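PDB 3L4E: uncharacterized peptidase Lmo0363 from Listeria monocytogenes, which is a putative serine peptidase of the S51 (peptidase E-like) family, probably hydrolysing peptide bonds. Local coordinates for residues G27-F32 / K79-Y84; I33-T38 / D64-S69; L93-K98 / K140-L145. All blocks are in the same frame, centred on the assembly; numbering follows the deposited sequence.

Interaction 1 (G27-F32 / K79-Y84); sequences GKTVTF and KNDFIY
N80 reaches from the short link between helix 70-79 and strand 82-85 to the threonines of strand 29-33. Its CB lies 3.4 Å from OG1 of T29 and equally close to OG1 of T31. Beyond CG, OD1 faces T29, coming within 3.5 Å of its CB, and takes a bond from NZ of K79; ND2 donates to OG1 of T31 at 3.0 Å, nearly straight and within the amide plane, and also to E61 of the neighbouring strand 59-62.

D81 grips the start of the strand: its OD2 accepts the backbone N of T29 (2.9 Å) through the anti lone pair, while its own N donates to OG1 of T29. That hydroxyl sits between the backbone N and the carbonyl carbon (chi1 52°), which turns it back toward D81. From there the strands run parallel, joined by F82 N to T29 O, T31 N to F82 O, and Y84 N to T31 O, as neighbours in the parallel part of the mixed seven-stranded sheet.

On the sheet face carrying V30, F32, F82 and Y84, CG1 of V30 packs on CB of Y84. The rings of F32 and Y84 lie side by side, their planes 20° apart but slid so far that they barely overlap; their CE1 atoms are 3.4 Å apart. Helix 44-55 packs on both, and the Y84 side chain is about 9 Å from that of S120, probably part of the charge relay system. Polar groups, some buried and satisfied by one another and E61, thus fix the register before ladder and apolar face take over.

Interaction 2 (I33-T38 / D64-S69); sequences IPTAST and DIATES
An Asx turn at the exit of strand 59-62 meets the loop that leaves strand 29-33, and the hydrogen bond that joins them ends on one carboxylate oxygen. T35 donates from OG1 to OD1 of D64 at 2.8 Å, arriving on the anti side and 32° out of the carboxylate plane. The turn itself supplies the second donor: backbone N of A66 reaches the same OD1 at 3.0 Å, from the opposite face of that plane. Two donors therefore clasp one oxygen between them, which fixes the carboxylate and would be expected to favour its charged form.

The threonine is set for this by its first torsion (chi1 -55°), which places OG1 beside its own backbone N and CG2 anti to that N, where the methyl lies 4.0 Å from CB of A66. The other carboxylate oxygen, OD2 of D64, has CG2 of T38 at 3.9 Å. T38 turns its hydroxyl back to O of T35, a bond that braces its loop. Deeper in, CG2 of I33 meets CG1 of I65 at an oblique angle.

Each loop leads from a strand to a helix, 44-55 in one case and 70-79 in the other, where S69 caps the first turn. Helix 90-100 packs against both: F92 touches T35 and T38, and T100 touches I65, while I33 rests on I83 and V85 of strand 82-85.

Interaction 3 (L93-K98 / K140-L145); sequences LLQELK and KKAVNL. With SO4 (sulfate ion), chain C.
Q95 and L145 run antiparallel alongside one another, CB to CB at 3.8 Å, with the glutamine extended away from its helix (chi1 176°, chi2 180°) until its amide enters the bend at 142-145. There OE1 accepts the backbone N of N144 at 2.8 Å, the donor lying above the carbonyl plane, 43° out of it; a weak second bond comes from N of L145. The amide's other end is occupied too: NE2 donates within its own plane to OE2 of E96, and to a water that also links O of K141 with N of V143. With both ends engaged, the amide has little freedom to flip.

Here a helix side-chain carbonyl accepts successive N-H groups of the long loop between helix 121-124 and strand 157-159, pinning it to helix 90-100. L145 lies across the helix surface, its CD1 3.8 Å from CD of K98, which runs roughly perpendicular to it toward O of N147. CD2 of L145 meets CD2 of L94, and F91 adds apolar surface. K141 extends in another direction, where its NZ donates to O of V39 and makes weak bonds to a sulfate, probably from the crystallisation liquor, that N89 and S138 also hold.

After strand 4-8 and helix 15-21, strand 29-33 supplies the first segment of interaction 1, whose loop closes when 79-84 comes alongside. Interaction 2 falls wholly within that loop: the chain continues directly from F32 into 33-38, passes through helix 44-55 and strand 59-62, and meets itself again at 64-69 before helix 70-79. The two touch at I33, whose N approaches O of Y84. Interaction 3 follows in series, running from helix 90-100 to the loop at 140-145. It adjoins interaction 2, where I65 packs on E96 and L97, and A36 on L93. Helix 90-100 thus joins the strand-end loops to the later loop, while I33 ties those loops to the sheet; interactions 1 and 3 do not touch.

Interaction 1 (G27-F32 / K79-Y84)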
loop_
_atom_site.group_PDB
_atom_site.type_symbol
_atom_site.label_atom_id
_atom_site.label_comp_id
_atom_site.label_asym_id
_atom_site.label_seq_id
_atom_site.Cartn_x
_atom_site.Cartn_y
_atom_site.Cartn_z
ATOM N N GLY A 27 20.879 -2.755 4.669
ATOM C CA GLY A 27 21.356 -1.397 4.492
ATOM C C GLY A 27 20.545 -0.538 3.539
ATOM O O GLY A 27 20.800 0.662 3.425
ATOM N N LYS A 28 19.579 -1.136 2.844
ATOM C CA LYS A 28 18.739 -0.351 1.948
ATOM C C LYS A 28 17.730 0.433 2.762
ATOM O O LYS A 28 17.409 0.053 3.885
ATOM C CB LYS A 28 18.063 -1.235 0.901
ATOM C CG LYS A 28 19.060 -1.885 -0.041
ATOM C CD LYS A 28 18.399 -2.400 -1.301
ATOM C CE LYS A 28 19.425 -2.666 -2.382
ATOM N NZ LYS A 28 18.770 -2.971 -3.684
ATOM N N THR A 29 17.237 1.528 2.193
ATOM C CA THR A 29 16.391 2.459 2.925
ATOM C C THR A 29 14.957 2.460 2.417
ATOM O O THR A 29 14.706 2.249 1.232
ATOM C CB THR A 29 16.937 3.881 2.811
ATOM O OG1 THR A 29 17.141 4.192 1.426
ATOM C CG2 THR A 29 18.262 3.991 3.544
ATOM N N VAL A 30 14.021 2.716 3.324
ATOM C CA VAL A 30 12.599 2.670 2.999
ATOM C C VAL A 30 11.925 3.972 3.417
ATOM O O VAL A 30 12.058 4.385 4.562
ATOM C CB VAL A 30 11.913 1.511 3.758
ATOM C CG1 VAL A 30 10.417 1.443 3.448
ATOM C CG2 VAL A 30 12.590 0.191 3.437
ATOM N N THR A 31 11.215 4.615 2.490
ATOM C CA THR A 31 10.287 5.683 2.840
ATOM C C THR A 31 9.009 5.007 3.317
ATOM O O THR A 31 8.307 4.370 2.528
ATOM C CB THR A 31 9.963 6.595 1.636
ATOM O OG1 THR A 31 11.156 7.250 1.197
ATOM C CG2 THR A 31 8.950 7.653 2.029
ATOM N N PHE A 32 8.726 5.145 4.608
ATOM C CA PHE A 32 7.652 4.420 5.289
ATOM C C PHE A 32 6.524 5.409 5.555
ATOM O O PHE A 32 6.691 6.343 6.339
ATOM C CB PHE A 32 8.232 3.863 6.604
ATOM C CG PHE A 32 7.288 3.039 7.430
ATOM C CD1 PHE A 32 7.154 1.678 7.202
ATOM C CD2 PHE A 32 6.593 3.611 8.494
ATOM C CE1 PHE A 32 6.310 0.896 8.000
ATOM C CE2 PHE A 32 5.742 2.843 9.286
ATOM C CZ PHE A 32 5.603 1.482 9.040
ATOM N N LYS A 79 15.263 10.007 -2.389
ATOM C CA LYS A 79 16.475 9.508 -1.752
ATOM C C LYS A 79 16.446 8.008 -1.485
ATOM O O LYS A 79 17.403 7.295 -1.786
ATOM C CB LYS A 79 16.724 10.245 -0.435
ATOM C CG LYS A 79 17.978 9.789 0.293
ATOM C CD LYS A 79 18.241 10.625 1.536
ATOM C CE LYS A 79 17.372 10.184 2.702
ATOM N NZ LYS A 79 17.771 8.840 3.207
ATOM N N ASN A 80 15.347 7.532 -0.913
ATOM C CA ASN A 80 15.306 6.167 -0.404
ATOM C C ASN A 80 15.000 5.117 -1.466
ATOM O O ASN A 80 14.387 5.408 -2.497
ATOM C CB ASN A 80 14.357 6.070 0.791
ATOM C CG ASN A 80 14.771 7.001 1.925
ATOM O OD1 ASN A 80 15.957 7.142 2.224
ATOM N ND2 ASN A 80 13.800 7.649 2.547
ATOM N N ASP A 81 15.448 3.895 -1.201
ATOM C CA ASP A 81 15.394 2.817 -2.174
ATOM C C ASP A 81 13.985 2.312 -2.434
ATOM O O ASP A 81 13.630 2.019 -3.580
ATOM C CB ASP A 81 16.273 1.664 -1.704
ATOM C CG ASP A 81 17.726 2.067 -1.572
ATOM O OD1 ASP A 81 18.306 2.513 -2.579
ATOM O OD2 ASP A 81 18.282 1.952 -0.465
ATOM N N PHE A 82 13.190 2.208 -1.370
ATOM C CA PHE A 82 11.851 1.631 -1.457
ATOM C C PHE A 82 10.813 2.599 -0.930
ATOM O O PHE A 82 11.140 3.506 -0.168
ATOM C CB PHE A 82 11.749 0.346 -0.629
ATOM C CG PHE A 82 12.786 -0.691 -0.967
ATOM C CD1 PHE A 82 13.292 -0.805 -2.247
ATOM C CD2 PHE A 82 13.240 -1.566 0.004
ATOM C CE1 PHE A 82 14.237 -1.761 -2.546
ATOM C CE2 PHE A 82 14.186 -2.527 -0.292
ATOM C CZ PHE A 82 14.685 -2.625 -1.566
ATOM N N ILE A 83 9.563 2.398 -1.346
ATOM C CA ILE A 83 8.426 3.129 -0.799
ATOM C C ILE A 83 7.495 2.103 -0.156
ATOM O O ILE A 83 7.168 1.102 -0.780
ATOM C CB ILE A 83 7.658 3.895 -1.911
ATOM C CG1 ILE A 83 8.584 4.883 -2.631
ATOM C CG2 ILE A 83 6.439 4.631 -1.332
ATOM C CD1 ILE A 83 8.047 5.364 -3.978
ATOM N N TYR A 84 7.088 2.337 1.090
ATOM C CA TYR A 84 6.203 1.410 1.799
ATOM C C TYR A 84 5.023 2.197 2.339
ATOM O O TYR A 84 5.204 3.196 3.031
ATOM C CB TYR A 84 6.963 0.773 2.960
ATOM C CG TYR A 84 6.197 -0.207 3.830
ATOM C CD1 TYR A 84 5.208 0.233 4.715
ATOM C CD2 TYR A 84 6.508 -1.567 3.809
ATOM C CE1 TYR A 84 4.533 -0.660 5.543
ATOM C CE2 TYR A 84 5.840 -2.468 4.620
ATOM C CZ TYR A 84 4.856 -2.012 5.486
ATOM O OH TYR A 84 4.205 -2.920 6.294
HETATM O O HOH W 1 19.010 6.091 0.462
HETATM O O HOH W 2 11.500 6.430 -1.371
#

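Interaction 2 (I33-T38 / D64-S69)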
loop_
_atom_site.group_PDB
_atom_site.type_symbol
_atom_site.label_atom_id
_atom_site.label_comp_id
_atom_site.label_asym_id
_atom_site.label_seq_id
_atom_site.Cartn_x
_atom_site.Cartn_y
_atom_site.Cartn_z
ATOM N N ILE A 33 5.391 5.209 4.879
ATOM C CA ILE A 33 4.262 6.142 4.924
ATOM C C ILE A 33 3.087 5.552 5.710
ATOM O O ILE A 33 2.399 4.664 5.219
ATOM C CB ILE A 33 3.803 6.506 3.496
ATOM C CG1 ILE A 33 4.951 7.177 2.726
ATOM C CG2 ILE A 33 2.561 7.404 3.540
ATOM C CD1 ILE A 33 4.691 7.294 1.233
ATOM N N PRO A 34 2.889 6.011 6.956
ATOM C CA PRO A 34 1.832 5.471 7.820
ATOM C C PRO A 34 0.560 6.325 7.807
ATOM O O PRO A 34 -0.331 6.125 8.633
ATOM C CB PRO A 34 2.478 5.529 9.205
ATOM C CG PRO A 34 3.305 6.786 9.138
ATOM C CD PRO A 34 3.813 6.885 7.708
ATOM N N THR A 35 0.480 7.262 6.871
ATOM C CA THR A 35 -0.625 8.225 6.808
ATOM C C THR A 35 -2.030 7.618 6.904
ATOM O O THR A 35 -2.898 8.157 7.590
ATOM C CB THR A 35 -0.513 9.058 5.527
ATOM O OG1 THR A 35 0.785 9.675 5.492
ATOM C CG2 THR A 35 -1.605 10.130 5.457
ATOM N N ALA A 36 -2.270 6.511 6.213
ATOM C CA ALA A 36 -3.602 5.905 6.222
ATOM C C ALA A 36 -4.022 5.540 7.644
ATOM O O ALA A 36 -5.201 5.607 8.007
ATOM C CB ALA A 36 -3.627 4.665 5.326
ATOM N N SER A 37 -3.040 5.153 8.452
ATOM C CA SER A 37 -3.311 4.654 9.797
ATOM C C SER A 37 -3.588 5.755 10.815
ATOM O O SER A 37 -4.062 5.475 11.921
ATOM C CB SER A 37 -2.136 3.814 10.295
ATOM O OG SER A 37 -1.065 4.652 10.716
ATOM N N THR A 38 -3.285 6.999 10.467
ATOM C CA THR A 38 -3.325 8.078 11.458
ATOM C C THR A 38 -4.736 8.491 11.874
ATOM O O THR A 38 -4.915 9.201 12.860
ATOM C CB THR A 38 -2.531 9.319 10.995
ATOM O OG1 THR A 38 -3.127 9.869 9.811
ATOM C CG2 THR A 38 -1.061 8.956 10.735
ATOM N N ASP A 64 5.110 11.221 6.841
ATOM C CA ASP A 64 3.661 11.400 6.930
ATOM C C ASP A 64 3.239 12.482 5.940
ATOM O O ASP A 64 3.464 13.671 6.161
ATOM C CB ASP A 64 3.224 11.746 8.359
ATOM C CG ASP A 64 1.702 11.768 8.532
ATOM O OD1 ASP A 64 0.961 11.575 7.543
ATOM O OD2 ASP A 64 1.243 11.980 9.672
ATOM N N ILE A 65 2.654 12.044 4.831
ATOM C CA ILE A 65 2.155 12.932 3.787
ATOM C C ILE A 65 1.221 14.006 4.328
ATOM O O ILE A 65 1.137 15.096 3.772
ATOM C CB ILE A 65 1.403 12.128 2.703
ATOM C CG1 ILE A 65 2.307 11.030 2.139
ATOM C CG2 ILE A 65 0.867 13.050 1.604
ATOM C CD1 ILE A 65 3.593 11.543 1.561
ATOM N N ALA A 66 0.519 13.696 5.411
ATOM C CA ALA A 66 -0.483 14.609 5.950
ATOM C C ALA A 66 0.120 15.845 6.610
ATOM O O ALA A 66 -0.546 16.870 6.728
ATOM C CB ALA A 66 -1.396 13.876 6.930
ATOM N N THR A 67 1.379 15.753 7.031
ATOM C CA THR A 67 1.971 16.804 7.860
ATOM C C THR A 67 3.271 17.421 7.339
ATOM O O THR A 67 3.650 18.509 7.765
ATOM C CB THR A 67 2.220 16.301 9.298
ATOM O OG1 THR A 67 3.121 15.188 9.269
ATOM C CG2 THR A 67 0.916 15.875 9.944
ATOM N N GLU A 68 3.957 16.742 6.427
ATOM C CA GLU A 68 5.260 17.228 5.978
ATOM C C GLU A 68 5.214 18.053 4.691
ATOM O O GLU A 68 4.349 17.845 3.833
ATOM C CB GLU A 68 6.255 16.069 5.875
ATOM C CG GLU A 68 6.595 15.482 7.240
ATOM C CD GLU A 68 7.603 14.357 7.172
ATOM O OE1 GLU A 68 7.192 13.210 6.906
ATOM O OE2 GLU A 68 8.802 14.616 7.397
ATOM N N SER A 69 6.150 18.995 4.572
ATOM C CA SER A 69 6.233 19.879 3.412
ATOM C C SER A 69 6.446 19.075 2.138
ATOM O O SER A 69 6.879 17.924 2.193
ATOM C CB SER A 69 7.389 20.862 3.588
ATOM O OG SER A 69 8.629 20.181 3.497
#

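Interaction 3 (L93-K98 / K140-L145)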
loop_
_atom_site.group_PDB
_atom_site.type_symbol
_atom_site.label_atom_id
_atom_site.label_comp_id
_atom_site.label_asym_id
_atom_site.label_seq_id
_atom_site.Cartn_x
_atom_site.Cartn_y
_atom_site.Cartn_z
ATOM N N LEU A 93 -5.828 8.297 3.064
ATOM C CA LEU A 93 -4.561 8.142 2.354
ATOM C C LEU A 93 -4.591 8.797 0.971
ATOM O O LEU A 93 -3.721 9.610 0.632
ATOM C CB LEU A 93 -4.199 6.661 2.242
ATOM C CG LEU A 93 -2.981 6.286 1.391
ATOM C CD1 LEU A 93 -1.685 6.859 1.954
ATOM C CD2 LEU A 93 -2.902 4.765 1.253
ATOM N N LEU A 94 -5.583 8.448 0.160
ATOM C CA LEU A 94 -5.663 8.996 -1.194
ATOM C C LEU A 94 -5.871 10.507 -1.146
ATOM O O LEU A 94 -5.285 11.254 -1.930
ATOM C CB LEU A 94 -6.792 8.330 -1.981
ATOM C CG LEU A 94 -6.902 8.736 -3.452
ATOM C CD1 LEU A 94 -5.605 8.451 -4.190
ATOM C CD2 LEU A 94 -8.089 8.023 -4.125
ATOM N N GLN A 95 -6.702 10.950 -0.212
ATOM C CA GLN A 95 -6.946 12.371 -0.027
ATOM C C GLN A 95 -5.650 13.143 0.194
ATOM O O GLN A 95 -5.414 14.166 -0.440
ATOM C CB GLN A 95 -7.895 12.598 1.148
ATOM C CG GLN A 95 -8.126 14.054 1.468
ATOM C CD GLN A 95 -9.072 14.208 2.622
ATOM O OE1 GLN A 95 -10.284 14.126 2.448
ATOM N NE2 GLN A 95 -8.525 14.391 3.822
ATOM N N GLU A 96 -4.804 12.647 1.091
ATOM C CA GLU A 96 -3.570 13.353 1.416
ATOM C C GLU A 96 -2.544 13.271 0.283
ATOM O O GLU A 96 -1.829 14.245 0.015
ATOM C CB GLU A 96 -3.005 12.853 2.747
ATOM C CG GLU A 96 -3.954 13.114 3.920
ATOM C CD GLU A 96 -4.329 14.596 4.060
ATOM O OE1 GLU A 96 -3.426 15.431 4.255
ATOM O OE2 GLU A 96 -5.528 14.928 3.973
ATOM N N LEU A 97 -2.489 12.130 -0.400
ATOM C CA LEU A 97 -1.630 12.007 -1.572
ATOM C C LEU A 97 -2.030 12.985 -2.678
ATOM O O LEU A 97 -1.170 13.608 -3.301
ATOM C CB LEU A 97 -1.638 10.577 -2.106
ATOM C CG LEU A 97 -0.947 9.507 -1.255
ATOM C CD1 LEU A 97 -1.184 8.133 -1.856
ATOM C CD2 LEU A 97 0.554 9.761 -1.114
ATOM N N LYS A 98 -3.329 13.127 -2.929
ATOM C CA LYS A 98 -3.777 14.076 -3.946
ATOM C C LYS A 98 -3.562 15.535 -3.523
ATOM O O LYS A 98 -3.122 16.367 -4.330
ATOM C CB LYS A 98 -5.245 13.849 -4.312
ATOM C CG LYS A 98 -5.516 12.556 -5.047
ATOM C CD LYS A 98 -6.951 12.536 -5.564
ATOM C CE LYS A 98 -7.236 11.289 -6.384
ATOM N NZ LYS A 98 -8.597 11.339 -6.992
ATOM N N LYS A 140 -16.132 8.981 5.835
ATOM C CA LYS A 140 -16.283 10.074 6.797
ATOM C C LYS A 140 -14.944 10.679 7.180
ATOM O O LYS A 140 -14.873 11.835 7.606
ATOM C CB LYS A 140 -16.974 9.596 8.079
ATOM C CG LYS A 140 -18.355 9.004 7.898
ATOM C CD LYS A 140 -18.985 8.718 9.262
ATOM C CE LYS A 140 -20.055 7.637 9.180
ATOM N NZ LYS A 140 -19.469 6.285 8.933
ATOM N N LYS A 141 -13.879 9.896 7.035
ATOM C CA LYS A 141 -12.558 10.340 7.465
ATOM C C LYS A 141 -11.813 11.124 6.390
ATOM O O LYS A 141 -10.717 11.629 6.622
ATOM C CB LYS A 141 -11.749 9.164 8.008
ATOM C CG LYS A 141 -12.402 8.593 9.261
ATOM C CD LYS A 141 -11.599 7.485 9.902
ATOM C CE LYS A 141 -12.252 7.043 11.203
ATOM N NZ LYS A 141 -11.641 5.793 11.731
ATOM N N ALA A 142 -12.431 11.251 5.220
ATOM C CA ALA A 142 -11.836 11.999 4.117
ATOM C C ALA A 142 -12.814 13.074 3.650
ATOM O O ALA A 142 -13.569 12.868 2.694
ATOM C CB ALA A 142 -11.494 11.060 2.975
ATOM N N VAL A 143 -12.812 14.222 4.324
ATOM C CA VAL A 143 -13.849 15.222 4.085
ATOM C C VAL A 143 -13.579 16.109 2.875
ATOM O O VAL A 143 -14.421 16.932 2.514
ATOM C CB VAL A 143 -14.082 16.128 5.314
ATOM C CG1 VAL A 143 -14.452 15.296 6.540
ATOM C CG2 VAL A 143 -12.859 17.009 5.586
ATOM N N ASN A 144 -12.419 15.935 2.247
ATOM C CA ASN A 144 -12.023 16.758 1.101
ATOM C C ASN A 144 -11.911 16.002 -0.220
ATOM O O ASN A 144 -11.911 16.607 -1.287
ATOM C CB ASN A 144 -10.698 17.472 1.380
ATOM C CG ASN A 144 -10.761 18.356 2.599
ATOM O OD1 ASN A 144 -9.890 18.298 3.468
ATOM N ND2 ASN A 144 -11.799 19.175 2.681
ATOM N N LEU A 145 -11.812 14.681 -0.153
ATOM C CA LEU A 145 -11.567 13.887 -1.352
ATOM C C LEU A 145 -12.824 13.793 -2.216
ATOM O O LEU A 145 -13.802 13.175 -1.811
ATOM C CB LEU A 145 -11.093 12.491 -0.957
ATOM C CG LEU A 145 -10.805 11.498 -2.079
ATOM C CD1 LEU A 145 -9.606 11.955 -2.895
ATOM C CD2 LEU A 145 -10.568 10.111 -1.492
HETATM S S SO4 C . -12.597 3.368 9.387
HETATM O O1 SO4 C . -13.159 4.698 9.599
HETATM O O2 SO4 C . -12.217 2.783 10.667
HETATM O O3 SO4 C . -13.600 2.531 8.742
HETATM O O4 SO4 C . -11.419 3.465 8.524
HETATM O O HOH W 3 -10.442 14.348 6.100
#